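Local structure of pirin family protein (Acinetobacter baumannii, 6D0P) at residues V130-H135 with T178-L183; T37-L42 with Q254-P259; G193-L198 with E237-A242; D187-K192 with E243-F248. The protein probably acts as a metal-dependent quercetin 2,3-dioxygenase of the pirin family, a two-domain cupin protein that holds a manganese ion in its N-terminal domain in this crystal. One frame throughout, in Å; residues are numbered along the deposited sequence. Where two conformers were deposited one is given.

Contact 1. Residues V130-H135 with T178-L183; sequences VNLPSH and TTFSPL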
loop_
_atom_site.group_PDB
_atom_site.type_symbol
_atom_site.label_atom_id
_atom_site.label_comp_id
_atom_site.label_asym_id
_atom_site.label_seq_id
_atom_site.Cartn_x
_atom_site.Cartn_y
_atom_site.Cartn_z
ATOM N N VAL A 130 -4.618 2.153 4.187
ATOM C CA VAL A 130 -4.282 3.280 5.042
ATOM C C VAL A 130 -5.523 3.671 5.842
ATOM O O VAL A 130 -6.617 3.906 5.273
ATOM C CB VAL A 130 -3.773 4.475 4.227
ATOM C CG1 VAL A 130 -3.365 5.637 5.120
ATOM C CG2 VAL A 130 -2.622 4.074 3.314
ATOM N N ASN A 131 -5.341 3.832 7.139
ATOM C CA ASN A 131 -6.442 4.165 8.009
ATOM C C ASN A 131 -6.764 5.657 7.910
ATOM O O ASN A 131 -5.944 6.464 7.520
ATOM C CB ASN A 131 -6.147 3.775 9.461
ATOM C CG ASN A 131 -7.394 3.453 10.268
ATOM O OD1 ASN A 131 -8.523 3.569 9.769
ATOM N ND2 ASN A 131 -7.200 2.993 11.509
ATOM N N LEU A 132 -8.000 5.979 8.234
ATOM C CA LEU A 132 -8.464 7.360 8.327
ATOM C C LEU A 132 -8.684 7.772 9.789
ATOM O O LEU A 132 -9.120 6.964 10.628
ATOM C CB LEU A 132 -9.784 7.467 7.560
ATOM C CG LEU A 132 -9.676 7.342 6.038
ATOM C CD1 LEU A 132 -11.043 7.159 5.401
ATOM C CD2 LEU A 132 -8.967 8.548 5.467
ATOM N N PRO A 133 -8.445 9.054 10.089
ATOM C CA PRO A 133 -8.850 9.580 11.369
ATOM C C PRO A 133 -10.364 9.370 11.524
ATOM O O PRO A 133 -11.083 9.386 10.517
ATOM C CB PRO A 133 -8.559 11.086 11.310
ATOM C CG PRO A 133 -7.521 11.190 10.218
ATOM C CD PRO A 133 -7.888 10.098 9.239
ATOM N N SER A 134 -10.816 9.235 12.766
ATOM C CA SER A 134 -12.206 8.969 13.091
ATOM C C SER A 134 -13.143 9.943 12.376
ATOM O O SER A 134 -14.152 9.539 11.781
ATOM C CB SER A 134 -12.431 9.026 14.617
ATOM O OG SER A 134 -12.031 10.288 15.122
ATOM N N HIS A 135 -12.800 11.217 12.428
ATOM C CA HIS A 135 -13.654 12.262 11.836
ATOM C C HIS A 135 -13.812 12.126 10.321
ATOM O O HIS A 135 -14.777 12.656 9.784
ATOM C CB HIS A 135 -13.084 13.653 12.153
ATOM C CG HIS A 135 -13.128 13.982 13.599
ATOM N ND1 HIS A 135 -12.045 13.794 14.430
ATOM C CD2 HIS A 135 -14.127 14.443 14.370
ATOM C CE1 HIS A 135 -12.378 14.144 15.655
ATOM N NE2 HIS A 135 -13.649 14.560 15.635
ATOM N N THR A 178 -3.163 13.102 -2.334
ATOM C CA THR A 178 -3.522 13.864 -1.143
ATOM C C THR A 178 -3.937 12.869 -0.054
ATOM O O THR A 178 -4.382 11.751 -0.361
ATOM C CB THR A 178 -4.641 14.884 -1.404
ATOM O OG1 THR A 178 -5.814 14.169 -1.780
ATOM C CG2 THR A 178 -4.294 15.904 -2.465
ATOM N N THR A 179 -3.837 13.291 1.205
ATOM C CA THR A 179 -4.089 12.433 2.364
ATOM C C THR A 179 -4.901 13.189 3.435
ATOM O O THR A 179 -5.006 14.420 3.396
ATOM C CB THR A 179 -2.769 11.934 2.973
ATOM O OG1 THR A 179 -2.093 13.057 3.548
ATOM C CG2 THR A 179 -1.864 11.257 1.968
ATOM N N PHE A 180 -5.481 12.441 4.379
ATOM C CA PHE A 180 -6.292 13.035 5.471
ATOM C C PHE A 180 -5.465 13.328 6.729
ATOM O O PHE A 180 -5.935 14.052 7.621
ATOM C CB PHE A 180 -7.449 12.112 5.836
ATOM C CG PHE A 180 -8.516 12.034 4.782
ATOM C CD1 PHE A 180 -8.347 11.240 3.651
ATOM C CD2 PHE A 180 -9.706 12.711 4.941
ATOM C CE1 PHE A 180 -9.346 11.161 2.693
ATOM C CE2 PHE A 180 -10.707 12.619 3.987
ATOM C CZ PHE A 180 -10.520 11.850 2.865
ATOM N N SER A 181 -4.279 12.727 6.837
ATOM C CA SER A 181 -3.397 12.945 7.979
ATOM C C SER A 181 -1.958 12.972 7.447
ATOM O O SER A 181 -1.741 12.519 6.334
ATOM C CB SER A 181 -3.584 11.886 9.055
ATOM O OG SER A 181 -3.322 10.584 8.565
ATOM N N PRO A 182 -0.997 13.468 8.237
ATOM C CA PRO A 182 0.385 13.577 7.751
ATOM C C PRO A 182 1.026 12.195 7.577
ATOM O O PRO A 182 1.137 11.443 8.551
ATOM C CB PRO A 182 1.123 14.396 8.821
ATOM C CG PRO A 182 0.011 15.164 9.499
ATOM C CD PRO A 182 -1.108 14.146 9.545
ATOM N N LEU A 183 1.415 11.871 6.352
ATOM C CA LEU A 183 2.002 10.585 6.078
ATOM C C LEU A 183 2.770 10.623 4.753
ATOM O O LEU A 183 2.559 11.503 3.890
ATOM C CB LEU A 183 0.926 9.488 6.100
ATOM C CG LEU A 183 -0.112 9.492 4.988
ATOM C CD1 LEU A 183 0.369 8.700 3.790
ATOM C CD2 LEU A 183 -1.414 8.896 5.469
HETATM O O HOH W 1 -5.239 9.119 7.000
#
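Two similar first torsions bring L132 and F180 together: in each, CG lies opposite the carbonyl carbon and beside the backbone N (chi1 -70° in both), which swings the branched end of the leucine against the phenylalanine ring. L132 CD2 comes to 3.3 Å from F180 CD1, a tight approach made at a slant to the ring. P133 extends the apolar surface, its CD 4.0 Å from F180 CB and its CG near S181 CB; the proline ring lies across the phenylalanine side chain at about a right angle. Deeper in, V130 and L183 meet tip to tip, CG1 to CD2 at 3.8 Å, two branched aliphatic residues suited to a buried spot. No direct hydrogen bond joins the segments. Instead a water donates to N131 O at 2.8 Å and to S181 OG at 2.9 Å, a bridge that a small hydroxyl residue such as serine can reach. E70 and T101 also touch F180. The contact joins the end of strand 121-131, in the N-terminal cupin domain, to the linker entering strand 183-190, so the interdomain link here relies on apolar packing supplemented by one shared water.

Contact 2. Residues T37-L42 with Q254-P259; sequences TLSPFL and QPLNEP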
loop_
_atom_site.group_PDB
_atom_site.type_symbol
_atom_site.label_atom_id
_atom_site.label_comp_id
_atom_site.label_asym_id
_atom_site.label_seq_id
_atom_site.Cartn_x
_atom_site.Cartn_y
_atom_site.Cartn_z
ATOM N N THR A 37 0.917 -0.244 16.372
ATOM C CA THR A 37 2.328 -0.051 16.005
ATOM C C THR A 37 2.468 0.424 14.546
ATOM O O THR A 37 3.398 1.192 14.206
ATOM C CB THR A 37 3.107 -1.358 16.193
ATOM O OG1 THR A 37 3.013 -1.673 17.584
ATOM C CG2 THR A 37 4.548 -1.261 15.757
ATOM N N LEU A 38 1.567 -0.032 13.681
ATOM C CA LEU A 38 1.617 0.307 12.268
ATOM C C LEU A 38 0.926 1.636 11.936
ATOM O O LEU A 38 1.062 2.107 10.799
ATOM C CB LEU A 38 0.901 -0.798 11.492
ATOM C CG LEU A 38 1.533 -2.182 11.568
ATOM C CD1 LEU A 38 0.574 -3.213 10.986
ATOM C CD2 LEU A 38 2.854 -2.211 10.813
ATOM N N SER A 39 0.141 2.197 12.852
ATOM C CA SER A 39 -0.726 3.375 12.561
ATOM C C SER A 39 0.070 4.489 11.870
ATOM O O SER A 39 1.099 4.938 12.380
ATOM C CB SER A 39 -1.396 3.875 13.833
ATOM O OG SER A 39 -2.268 4.972 13.572
ATOM N N PRO A 40 -0.446 5.051 10.779
ATOM C CA PRO A 40 -1.787 4.842 10.240
ATOM C C PRO A 40 -1.974 3.721 9.216
ATOM O O PRO A 40 -3.026 3.672 8.572
ATOM C CB PRO A 40 -2.017 6.200 9.532
ATOM C CG PRO A 40 -0.646 6.558 9.011
ATOM C CD PRO A 40 0.277 6.141 10.120
ATOM N N PHE A 41 -0.965 2.870 9.021
ATOM C CA PHE A 41 -1.037 1.834 8.030
ATOM C C PHE A 41 -1.776 0.636 8.610
ATOM O O PHE A 41 -1.596 0.328 9.762
ATOM C CB PHE A 41 0.357 1.518 7.494
ATOM C CG PHE A 41 0.998 2.761 6.943
ATOM C CD1 PHE A 41 0.571 3.289 5.737
ATOM C CD2 PHE A 41 1.948 3.454 7.676
ATOM C CE1 PHE A 41 1.094 4.479 5.246
ATOM C CE2 PHE A 41 2.483 4.632 7.180
ATOM C CZ PHE A 41 2.057 5.144 5.972
ATOM N N LEU A 42 -2.560 -0.044 7.772
ATOM C CA LEU A 42 -3.413 -1.165 8.240
ATOM C C LEU A 42 -3.012 -2.521 7.647
ATOM O O LEU A 42 -3.164 -3.547 8.328
ATOM C CB LEU A 42 -4.859 -0.886 7.823
ATOM C CG LEU A 42 -5.588 0.212 8.590
ATOM C CD1 LEU A 42 -6.894 0.551 7.896
ATOM C CD2 LEU A 42 -5.797 -0.206 10.040
ATOM N N GLN A 254 2.101 10.098 11.024
ATOM C CA GLN A 254 1.707 10.478 12.357
ATOM C C GLN A 254 0.733 9.408 12.860
ATOM O O GLN A 254 -0.263 9.127 12.192
ATOM C CB GLN A 254 1.038 11.852 12.354
ATOM C CG GLN A 254 0.572 12.298 13.735
ATOM C CD GLN A 254 1.735 12.494 14.674
ATOM O OE1 GLN A 254 2.769 13.025 14.294
ATOM N NE2 GLN A 254 1.577 12.061 15.917
ATOM N N PRO A 255 1.034 8.782 14.000
ATOM C CA PRO A 255 0.123 7.773 14.539
ATOM C C PRO A 255 -1.250 8.404 14.814
ATOM O O PRO A 255 -1.327 9.544 15.253
ATOM C CB PRO A 255 0.756 7.226 15.823
ATOM C CG PRO A 255 2.174 7.702 15.812
ATOM C CD PRO A 255 2.253 8.836 14.804
ATOM N N LEU A 256 -2.326 7.677 14.551
ATOM C CA LEU A 256 -3.659 8.279 14.705
ATOM C C LEU A 256 -4.060 8.338 16.178
ATOM O O LEU A 256 -4.853 9.225 16.561
ATOM C CB LEU A 256 -4.691 7.505 13.884
ATOM C CG LEU A 256 -4.489 7.552 12.373
ATOM C CD1 LEU A 256 -5.611 6.821 11.657
ATOM C CD2 LEU A 256 -4.388 8.981 11.867
ATOM N N ASN A 257 -3.556 7.385 16.957
ATOM C CA ASN A 257 -3.842 7.308 18.391
ATOM C C ASN A 257 -5.357 7.281 18.614
ATOM O O ASN A 257 -5.898 8.014 19.456
ATOM C CB ASN A 257 -3.176 8.445 19.161
ATOM C CG ASN A 257 -1.684 8.248 19.292
ATOM O OD1 ASN A 257 -1.231 7.192 19.728
ATOM N ND2 ASN A 257 -0.918 9.274 18.967
ATOM N N GLU A 258 -6.009 6.413 17.853
ATOM C CA GLU A 258 -7.452 6.198 17.943
ATOM C C GLU A 258 -7.677 4.686 17.913
ATOM O O GLU A 258 -6.864 3.945 17.349
ATOM C CB GLU A 258 -8.184 6.905 16.792
ATOM C CG GLU A 258 -8.267 8.407 16.976
ATOM C CD GLU A 258 -8.958 9.144 15.840
ATOM O OE1 GLU A 258 -8.797 8.727 14.690
ATOM O OE2 GLU A 258 -9.715 10.089 16.131
ATOM N N PRO A 259 -8.764 4.219 18.506
ATOM C CA PRO A 259 -9.024 2.784 18.520
ATOM C C PRO A 259 -9.190 2.172 17.120
ATOM O O PRO A 259 -9.645 2.839 16.202
ATOM C CB PRO A 259 -10.346 2.612 19.289
ATOM C CG PRO A 259 -10.581 3.937 19.961
ATOM C CD PRO A 259 -9.893 4.954 19.077
HETATM O O HOH W 2 -1.875 4.972 16.923
HETATM O O HOH W 3 -4.682 4.012 14.826
#
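S39 OG is the centre of this contact: it accepts the backbone N-H of L256, with N 2.9 Å away, in a nearly straight bond (173° at the hydrogen). Serine suits the place because its short side chain lets a hydroxyl oxygen meet a main-chain amide directly; S39 OG also lies 3.5 Å from L256 CB. Beside it P40 supplies the apolar half, CB 4.0 Å from L256 CG; P40 CD also lies 3.7 Å from Q254 O. The peptide bond before P40 is cis, which turns the chain sharply between S39 and strand 41-52. Two waters form the next shell: one lies 2.9 Å from S39 OG, and the other accepts from N257 N at 2.9 Å while keeping only a weak link to the hydroxyl. With OG opposite the backbone N (chi1 -178°) the hydroxyl reaches the L256 amide; the S39 carbonyl accepts from T205 OG1, which helps hold the residue. Farther out, N131 bonds to the backbone of P40 and packs on L256. These segments belong to different cupin domains, far from the manganese site. The chemistry implies a mixed interface, in which a side-chain oxygen satisfies a main-chain N-H that belongs to no regular strand.

Contact 3. Residues G193-L198 with E237-A242; sequences GQKHTL and EFSLNA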
loop_
_atom_site.group_PDB
_atom_site.type_symbol
_atom_site.label_atom_id
_atom_site.label_comp_id
_atom_site.label_asym_id
_atom_site.label_seq_id
_atom_site.Cartn_x
_atom_site.Cartn_y
_atom_site.Cartn_z
ATOM N N GLY A 193 25.267 -1.570 -3.977
ATOM C CA GLY A 193 26.490 -0.836 -3.633
ATOM C C GLY A 193 26.245 0.632 -3.307
ATOM O O GLY A 193 27.195 1.355 -3.063
ATOM N N GLN A 194 24.999 1.099 -3.283
ATOM C CA GLN A 194 24.761 2.516 -2.971
ATOM C C GLN A 194 24.066 2.658 -1.613
ATOM O O GLN A 194 23.138 1.859 -1.301
ATOM C CB GLN A 194 23.912 3.164 -4.063
ATOM C CG GLN A 194 24.586 3.117 -5.424
ATOM C CD GLN A 194 25.871 3.914 -5.453
ATOM O OE1 GLN A 194 25.953 5.033 -4.934
ATOM N NE2 GLN A 194 26.880 3.358 -6.098
ATOM N N LYS A 195 24.487 3.707 -0.881
ATOM C CA LYS A 195 24.002 4.050 0.443
ATOM C C LYS A 195 23.233 5.380 0.420
ATOM O O LYS A 195 23.632 6.311 -0.292
ATOM C CB LYS A 195 25.156 4.207 1.432
ATOM C CG LYS A 195 24.690 4.535 2.845
ATOM C CD LYS A 195 25.758 4.463 3.904
ATOM C CE LYS A 195 25.208 4.791 5.277
ATOM N NZ LYS A 195 26.256 4.698 6.316
ATOM N N HIS A 196 22.193 5.476 1.255
ATOM C CA HIS A 196 21.315 6.639 1.299
ATOM C C HIS A 196 20.803 6.902 2.714
ATOM O O HIS A 196 20.434 5.976 3.422
ATOM C CB HIS A 196 20.125 6.412 0.372
ATOM C CG HIS A 196 20.545 5.864 -0.940
ATOM N ND1 HIS A 196 20.977 6.680 -1.972
ATOM C CD2 HIS A 196 20.644 4.586 -1.380
ATOM C CE1 HIS A 196 21.320 5.931 -2.999
ATOM N NE2 HIS A 196 21.095 4.632 -2.669
ATOM N N THR A 197 20.769 8.177 3.086
ATOM C CA THR A 197 20.220 8.600 4.367
ATOM C C THR A 197 18.855 9.239 4.102
ATOM O O THR A 197 18.710 10.119 3.238
ATOM C CB THR A 197 21.175 9.551 5.099
ATOM O OG1 THR A 197 22.325 8.783 5.427
ATOM C CG2 THR A 197 20.594 10.144 6.366
ATOM N N LEU A 198 17.848 8.771 4.815
ATOM C CA LEU A 198 16.521 9.334 4.669
ATOM C C LEU A 198 16.155 10.048 5.970
ATOM O O LEU A 198 16.566 9.635 7.074
ATOM C CB LEU A 198 15.508 8.230 4.350
ATOM C CG LEU A 198 15.708 7.519 3.012
ATOM C CD1 LEU A 198 16.841 6.511 3.102
ATOM C CD2 LEU A 198 14.427 6.834 2.573
ATOM N N GLU A 237 16.183 10.122 11.501
ATOM C CA GLU A 237 16.893 9.671 10.312
ATOM C C GLU A 237 17.296 8.201 10.408
ATOM O O GLU A 237 17.438 7.627 11.495
ATOM C CB GLU A 237 18.115 10.564 10.081
ATOM C CG GLU A 237 19.388 10.050 10.707
ATOM C CD GLU A 237 20.616 10.913 10.454
ATOM O OE1 GLU A 237 20.563 12.096 10.801
ATOM O OE2 GLU A 237 21.624 10.392 9.900
ATOM N N PHE A 238 17.479 7.622 9.229
ATOM C CA PHE A 238 17.994 6.284 9.114
ATOM C C PHE A 238 18.671 6.162 7.753
ATOM O O PHE A 238 18.449 7.003 6.862
ATOM C CB PHE A 238 16.896 5.235 9.309
ATOM C CG PHE A 238 15.817 5.218 8.260
ATOM C CD1 PHE A 238 14.741 6.083 8.340
ATOM C CD2 PHE A 238 15.874 4.319 7.200
ATOM C CE1 PHE A 238 13.747 6.075 7.369
ATOM C CE2 PHE A 238 14.865 4.290 6.247
ATOM C CZ PHE A 238 13.801 5.167 6.332
ATOM N N SER A 239 19.458 5.121 7.605
ATOM C CA SER A 239 20.196 4.894 6.366
ATOM C C SER A 239 19.850 3.525 5.780
ATOM O O SER A 239 19.529 2.560 6.509
ATOM C CB SER A 239 21.688 5.028 6.576
ATOM O OG SER A 239 22.218 3.950 7.346
ATOM N N LEU A 240 19.944 3.454 4.465
ATOM C CA LEU A 240 19.758 2.224 3.726
ATOM C C LEU A 240 20.968 2.050 2.800
ATOM O O LEU A 240 21.368 2.986 2.089
ATOM C CB LEU A 240 18.470 2.286 2.904
ATOM C CG LEU A 240 17.144 2.343 3.656
ATOM C CD1 LEU A 240 15.995 2.388 2.664
ATOM C CD2 LEU A 240 16.974 1.148 4.578
ATOM N N ASN A 241 21.533 0.863 2.803
ATOM C CA ASN A 241 22.712 0.552 1.987
ATOM C C ASN A 241 22.418 -0.749 1.253
ATOM O O ASN A 241 22.317 -1.790 1.893
ATOM C CB ASN A 241 23.961 0.438 2.867
ATOM C CG ASN A 241 25.260 0.566 2.096
ATOM O OD1 ASN A 241 25.266 0.590 0.866
ATOM N ND2 ASN A 241 26.366 0.671 2.820
ATOM N N ALA A 242 22.245 -0.695 -0.064
ATOM C CA ALA A 242 21.856 -1.893 -0.825
ATOM C C ALA A 242 23.028 -2.868 -1.054
ATOM O O ALA A 242 24.079 -2.495 -1.559
ATOM C CB ALA A 242 21.251 -1.470 -2.137
HETATM O O HOH W 4 24.220 4.648 8.680
HETATM O O HOH W 5 22.602 8.186 8.175
#
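Residues 195-198 and 237-242 run antiparallel, their axes 4.6 Å apart at 160°, with H196-L240 and L198-F238 as hydrogen-bonded pairs and K195-N241 and T197-S239 as non-hydrogen-bonded ones. Each hydrogen-bonded pair is joined by two bonds, among them H196 N to L240 O and L198 N to F238 O, both 2.8 Å; beyond K195 the pairing goes on through G193 N to A242 O and A242 N to Q194 O. G193 adopts a positive phi (86°), a conformation that glycine takes readily. On the buried face, L198 CB sits over one face of the F238 ring, 4.3 Å from its centroid and displaced toward the rim, a CH-pi contact. F238 CG lies between its own backbone N and carbonyl carbon (chi1 65°), a setting that folds the ring back under the leucine. In one of its two conformers L198 also reaches L240, so large residues, mostly apolar, fill this side. The other face is polar and wetter. K195 runs out fully extended, its CE 3.7 Å from S239 OG, while NZ forms a salt bridge with D219 and donates a hydrogen bond to a water that also meets S239 OG. A second water lies 2.8 Å from T197 OG1 and donates to E237 OE2. The H196 side chain is about 4 Å from a bound magnesium ion at the nearest atom. Within the C-terminal cupin domain, strand 237-242 lies between strands 195-199 and 214-217. From the buried face, L198 meets W186 and H196 meets L190 of strand 183-190, while F238 and L240 pack on strand 205-210.

Contact 4. Residues D187-K192 with E243-F248; sequences DGKLVK and EEDTKF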
loop_
_atom_site.group_PDB
_atom_site.type_symbol
_atom_site.label_atom_id
_atom_site.label_comp_id
_atom_site.label_asym_id
_atom_site.label_seq_id
_atom_site.Cartn_x
_atom_site.Cartn_y
_atom_site.Cartn_z
ATOM N N ASP A 187 8.169 4.910 -2.818
ATOM C CA ASP A 187 8.608 3.593 -3.308
ATOM C C ASP A 187 9.832 3.799 -4.200
ATOM O O ASP A 187 10.155 4.914 -4.603
ATOM C CB ASP A 187 7.471 2.804 -3.969
ATOM C CG ASP A 187 7.160 3.148 -5.407
ATOM O OD1 ASP A 187 7.707 4.140 -5.894
ATOM O OD2 ASP A 187 6.367 2.403 -6.034
ATOM N N GLY A 188 10.499 2.741 -4.563
ATOM C CA GLY A 188 11.614 2.949 -5.470
ATOM C C GLY A 188 12.560 1.773 -5.519
ATOM O O GLY A 188 12.199 0.641 -5.151
ATOM N N LYS A 189 13.750 2.076 -6.038
ATOM C CA LYS A 189 14.770 1.105 -6.239
ATOM C C LYS A 189 16.107 1.674 -5.764
ATOM O O LYS A 189 16.467 2.816 -6.090
ATOM C CB LYS A 189 14.844 0.733 -7.725
ATOM C CG LYS A 189 15.936 -0.253 -8.100
ATOM C CD LYS A 189 16.059 -0.383 -9.606
ATOM C CE LYS A 189 17.177 -1.298 -10.041
ATOM N NZ LYS A 189 17.437 -1.144 -11.491
ATOM N N LEU A 190 16.821 0.861 -5.011
ATOM C CA LEU A 190 18.170 1.192 -4.560
ATOM C C LEU A 190 19.109 0.216 -5.264
ATOM O O LEU A 190 18.947 -1.008 -5.131
ATOM C CB LEU A 190 18.288 1.017 -3.049
ATOM C CG LEU A 190 17.288 1.785 -2.207
ATOM C CD1 LEU A 190 17.540 1.525 -0.728
ATOM C CD2 LEU A 190 17.334 3.270 -2.516
ATOM N N VAL A 191 20.094 0.748 -5.966
ATOM C CA VAL A 191 21.013 -0.077 -6.739
ATOM C C VAL A 191 22.132 -0.585 -5.814
ATOM O O VAL A 191 22.716 0.159 -4.967
ATOM C CB VAL A 191 21.582 0.704 -7.942
ATOM C CG1 VAL A 191 22.702 -0.048 -8.643
ATOM C CG2 VAL A 191 20.478 1.070 -8.920
ATOM N N LYS A 192 22.507 -1.857 -6.097
ATOM C CA LYS A 192 23.537 -2.524 -5.348
ATOM C C LYS A 192 24.759 -1.614 -5.199
ATOM O O LYS A 192 25.194 -0.970 -6.172
ATOM C CB LYS A 192 23.902 -3.814 -6.089
ATOM C CG LYS A 192 25.027 -4.626 -5.471
ATOM C CD LYS A 192 25.301 -5.904 -6.233
ATOM C CE LYS A 192 26.404 -6.723 -5.613
ATOM N NZ LYS A 192 26.765 -7.870 -6.478
ATOM N N GLU A 243 22.783 -4.148 -0.777
ATOM C CA GLU A 243 23.753 -5.229 -1.021
ATOM C C GLU A 243 23.429 -5.901 -2.370
ATOM O O GLU A 243 24.250 -6.632 -2.944
ATOM C CB GLU A 243 23.719 -6.236 0.125
ATOM C CG GLU A 243 24.076 -5.632 1.473
ATOM C CD GLU A 243 25.567 -5.540 1.756
ATOM O OE1 GLU A 243 26.352 -5.505 0.785
ATOM O OE2 GLU A 243 25.945 -5.495 2.946
ATOM N N GLU A 244 22.208 -5.640 -2.836
ATOM C CA GLU A 244 21.667 -6.139 -4.106
ATOM C C GLU A 244 20.675 -5.095 -4.633
ATOM O O GLU A 244 20.162 -4.308 -3.851
ATOM C CB GLU A 244 20.838 -7.420 -3.929
ATOM C CG GLU A 244 21.582 -8.629 -3.382
ATOM C CD GLU A 244 20.640 -9.781 -3.076
ATOM O OE1 GLU A 244 19.488 -9.749 -3.582
ATOM O OE2 GLU A 244 21.041 -10.705 -2.327
ATOM N N ASP A 245 20.366 -5.102 -5.923
ATOM C CA ASP A 245 19.318 -4.193 -6.431
ATOM C C ASP A 245 18.049 -4.469 -5.614
ATOM O O ASP A 245 17.635 -5.645 -5.508
ATOM C CB ASP A 245 19.014 -4.437 -7.909
ATOM C CG ASP A 245 20.067 -3.895 -8.862
ATOM O OD1 ASP A 245 21.102 -3.376 -8.384
ATOM O OD2 ASP A 245 19.835 -3.995 -10.076
ATOM N N THR A 246 17.449 -3.427 -5.038
ATOM C CA THR A 246 16.351 -3.614 -4.093
ATOM C C THR A 246 15.130 -2.759 -4.462
ATOM O O THR A 246 15.271 -1.571 -4.695
ATOM C CB THR A 246 16.841 -3.242 -2.683
ATOM O OG1 THR A 246 17.932 -4.093 -2.315
ATOM C CG2 THR A 246 15.751 -3.307 -1.641
ATOM N N LYS A 247 13.952 -3.376 -4.497
ATOM C CA LYS A 247 12.701 -2.688 -4.637
ATOM C C LYS A 247 12.149 -2.480 -3.220
ATOM O O LYS A 247 12.022 -3.464 -2.446
ATOM C CB LYS A 247 11.651 -3.475 -5.435
ATOM C CG LYS A 247 12.013 -3.891 -6.855
ATOM C CD LYS A 247 11.062 -4.996 -7.352
ATOM C CE LYS A 247 11.495 -5.741 -8.601
ATOM N NZ LYS A 247 10.562 -6.866 -8.906
ATOM N N PHE A 248 11.854 -1.236 -2.879
ATOM C CA PHE A 248 11.436 -0.920 -1.505
ATOM C C PHE A 248 10.247 0.046 -1.466
ATOM O O PHE A 248 9.863 0.670 -2.466
ATOM C CB PHE A 248 12.592 -0.242 -0.745
ATOM C CG PHE A 248 12.890 1.157 -1.221
ATOM C CD1 PHE A 248 12.219 2.258 -0.698
ATOM C CD2 PHE A 248 13.827 1.385 -2.210
ATOM C CE1 PHE A 248 12.442 3.536 -1.187
ATOM C CE2 PHE A 248 14.078 2.671 -2.673
ATOM C CZ PHE A 248 13.384 3.749 -2.171
HETATM O O HOH W 6 19.870 -1.894 -11.730
#
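F248 packs against G188 and L190 across an antiparallel strand pair in the beta-barrel (jelly roll) of the C-terminal cupin domain, strand 183-190 beside strand 245-253. From its CB, the phenylalanine has CG between the backbone N and the carbonyl carbon (chi1 70°), which turns the ring back over the partner strand. F248 CG lies 4.0 Å from G188 O; farther out CD2 approaches L190 CG, and F248 CE2 comes within 3.3 Å of L190 CD2, at a slant to the ring. G188 N lies over the centre of one ring face, 3.8 Å above its plane, with D187 C over the same face near CE1. At the tip, F248 CZ is 3.8 Å from G188 CA, which makes a CH-pi contact over that face. Glycine suits position 188 because a CB there would press tightly on CZ, and the extended backbone, with positive phi, would push it into the preceding carbonyl. Leucine fits at 190: its branched end crosses the ring at about a right angle and also packs on L156, L240 and A242. The backbone ladder is regular, with mutual bonds in the G188-F248 and L190-T246 pairs. On the other face, K189 NZ and D245 OD2 form a long salt bridge, 4.0 Å, reinforced by a water that accepts from NZ and donates to OD2. Just past the end of strand 183-190, K192 N donates to the anti lone pair of D245 OD1 at 3.1 Å, the N-H pointing straight at the oxygen (179°).

How the contacts relate
From the N terminus, the chain first passes 37-42, which waits more than two hundred residues for 254-259; contact 2 thus closes the longest loop and encloses the other three. Within it, contact 1 joins 130-135 to 178-183 and closes before the next pair opens. The chain then runs on into 187-192, the start of contact 4, whose returning segment 243-248 encloses contact 3, with no crossing. Contacts 1 and 2, centres 9 Å apart, each join the N-terminal part to the C-terminal part; they touch through S134 with E258, and through N131 with P40 within one sheet. Contacts 3 and 4 pack together inside the C-terminal cupin, with centres some 26 to 28 Å from those of contacts 1 and 2.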